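Putative O-methyltransferase (Klebsiella pneumoniae subsp. pneumoniae, PDB 3TFW) probably transfers a methyl group from S-adenosylmethionine to an oxygen atom of an acceptor molecule. Local coordinates at residues 53-58 with 165-170. Sequence-based numbering, arbitrary orientation.
Sequences QFLALL and LIIGDN
Leu55 and Leu58, one turn apart on helix 49-62, meet Ile167 and Leu165 of strand 165-169, and the contact seats this helix on one face of the central sheet of a Rossmann-like class I methyltransferase fold. The strand order 3-2-1-4-5-7-6, with the seventh strand antiparallel, is the signature of that fold. The axes of 53-58 and 165-169 run nearly antiparallel, at 165°, and approach no closer than 11.5 Å, a gap bridged entirely by apolar side chains; no hydrogen bond joins the two segments. On the strand, Leu165 and Ile167 both point to the helix, while Ile166 between them turns to the other face. Leu165 and Ile167 hydrogen-bond through their backbones to the neighbouring strand 139-142, Ile167 with Ile140 and Ile142, whereas Ile166 bonds to Ala222 on the other side.

Among the methyl contacts, the Leu55 side chain runs at a slant to that of Ile167, its CD2 3.9 Å from Ile167 CD1; Leu55 also touches Met81 of helix 76-82. Leu58 divides its branches between two partners. Its CD2 lies 3.9 Å from CD2 of Leu165, the two side chains crossing at about a right angle. The Phe54 ring lies beside Leu58, with Leu58 CG 4.2 Å above one face, toward the rim. The second subunit adds Leu61 against Leu165, so this buried layer extends to the dimer interface. With CG1 anti to the carbonyl carbon, Ile167 sends that branch toward the helix, and a chi2 of 148°, short of fully anti, sets the direction of CD1, which meets Leu58 CD1 tip to tip at a tight 3.5 Å.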
loop_
_atom_site.group_PDB
_atom_site.type_symbol
_atom_site.label_atom_id
_atom_site.label_comp_id
_atom_site.label_asym_id
_atom_site.label_seq_id
_atom_site.Cartn_x
_atom_site.Cartn_y
_atom_site.Cartn_z
ATOM N N GLN A 53 10.002 2.007 3.384
ATOM C CA GLN A 53 10.011 2.647 2.073
ATOM C C GLN A 53 8.584 2.933 1.599
ATOM O O GLN A 53 8.327 3.958 0.970
ATOM C CB GLN A 53 10.792 1.784 1.054
ATOM C CG GLN A 53 10.982 2.412 -0.316
ATOM C CD GLN A 53 11.738 3.710 -0.292
ATOM O OE1 GLN A 53 11.160 4.792 -0.101
ATOM N NE2 GLN A 53 13.034 3.627 -0.538
ATOM N N PHE A 54 7.671 2.016 1.902
ATOM C CA PHE A 54 6.243 2.206 1.617
ATOM C C PHE A 54 5.708 3.477 2.313
ATOM O O PHE A 54 5.078 4.323 1.671
ATOM C CB PHE A 54 5.457 0.957 2.044
ATOM C CG PHE A 54 3.966 1.066 1.838
ATOM C CD1 PHE A 54 3.421 1.094 0.560
ATOM C CD2 PHE A 54 3.107 1.137 2.931
ATOM C CE1 PHE A 54 2.026 1.193 0.376
ATOM C CE2 PHE A 54 1.720 1.235 2.754
ATOM C CZ PHE A 54 1.187 1.264 1.479
ATOM N N LEU A 55 6.000 3.625 3.604
ATOM C CA LEU A 55 5.605 4.832 4.346
ATOM C C LEU A 55 6.193 6.091 3.726
ATOM O O LEU A 55 5.516 7.109 3.631
ATOM C CB LEU A 55 5.977 4.746 5.841
ATOM C CG LEU A 55 5.307 3.653 6.687
ATOM C CD1 LEU A 55 5.895 3.614 8.095
ATOM C CD2 LEU A 55 3.784 3.823 6.735
ATOM N N ALA A 56 7.457 6.010 3.306
ATOM C CA ALA A 56 8.114 7.130 2.657
ATOM C C ALA A 56 7.379 7.482 1.373
ATOM O O ALA A 56 7.154 8.654 1.100
ATOM C CB ALA A 56 9.611 6.822 2.384
ATOM N N LEU A 57 6.956 6.473 0.612
ATOM C CA LEU A 57 6.193 6.748 -0.619
ATOM C C LEU A 57 4.829 7.370 -0.333
ATOM O O LEU A 57 4.388 8.237 -1.064
ATOM C CB LEU A 57 6.078 5.510 -1.526
ATOM C CG LEU A 57 7.415 5.017 -2.109
ATOM C CD1 LEU A 57 7.202 3.988 -3.205
ATOM C CD2 LEU A 57 8.264 6.176 -2.628
ATOM N N LEU A 58 4.196 6.961 0.763
ATOM C CA LEU A 58 2.953 7.602 1.209
ATOM C C LEU A 58 3.126 9.092 1.530
ATOM O O LEU A 58 2.241 9.906 1.234
ATOM C CB LEU A 58 2.349 6.851 2.399
ATOM C CG LEU A 58 1.920 5.418 2.082
ATOM C CD1 LEU A 58 1.281 4.795 3.301
ATOM C CD2 LEU A 58 0.949 5.383 0.893
ATOM N N LEU A 165 -4.445 10.911 4.874
ATOM C CA LEU A 165 -4.330 9.468 4.909
ATOM C C LEU A 165 -4.028 9.023 6.330
ATOM O O LEU A 165 -3.084 9.518 6.958
ATOM C CB LEU A 165 -3.229 9.017 3.948
ATOM C CG LEU A 165 -3.168 7.533 3.597
ATOM C CD1 LEU A 165 -4.405 7.105 2.800
ATOM C CD2 LEU A 165 -1.910 7.294 2.783
ATOM N N ILE A 166 -4.831 8.087 6.832
ATOM C CA ILE A 166 -4.635 7.517 8.149
ATOM C C ILE A 166 -4.182 6.058 8.002
ATOM O O ILE A 166 -4.852 5.257 7.344
ATOM C CB ILE A 166 -5.939 7.589 8.981
ATOM C CG1 ILE A 166 -6.439 9.046 9.071
ATOM C CG2 ILE A 166 -5.734 6.981 10.383
ATOM C CD1 ILE A 166 -7.814 9.221 9.732
ATOM N N ILE A 167 -3.046 5.719 8.604
ATOM C CA ILE A 167 -2.533 4.342 8.552
ATOM C C ILE A 167 -2.570 3.734 9.943
ATOM O O ILE A 167 -2.081 4.354 10.905
ATOM C CB ILE A 167 -1.070 4.296 8.032
ATOM C CG1 ILE A 167 -0.941 5.056 6.716
ATOM C CG2 ILE A 167 -0.578 2.846 7.902
ATOM C CD1 ILE A 167 0.421 5.705 6.535
ATOM N N GLY A 168 -3.148 2.532 10.060
ATOM C CA GLY A 168 -3.146 1.797 11.324
ATOM C C GLY A 168 -2.351 0.507 11.198
ATOM O O GLY A 168 -2.774 -0.407 10.485
ATOM N N ASP A 169 -1.210 0.421 11.881
ATOM C CA ASP A 169 -0.323 -0.758 11.725
ATOM C C ASP A 169 -0.635 -1.832 12.762
ATOM O O ASP A 169 -1.209 -1.550 13.829
ATOM C CB ASP A 169 1.166 -0.365 11.794
ATOM C CG ASP A 169 2.078 -1.248 10.907
ATOM O OD1 ASP A 169 1.600 -2.140 10.166
ATOM O OD2 ASP A 169 3.314 -1.042 10.953
ATOM N N ASN A 170 -0.276 -3.075 12.428
ATOM C CA ASN A 170 -0.331 -4.192 13.370
ATOM C C ASN A 170 -1.738 -4.539 13.851
ATOM O O ASN A 170 -1.990 -4.644 15.057
ATOM C CB ASN A 170 0.626 -3.929 14.548
ATOM C CG ASN A 170 2.033 -3.598 14.084
ATOM O OD1 ASN A 170 2.526 -2.492 14.300
ATOM N ND2 ASN A 170 2.676 -4.549 13.408
#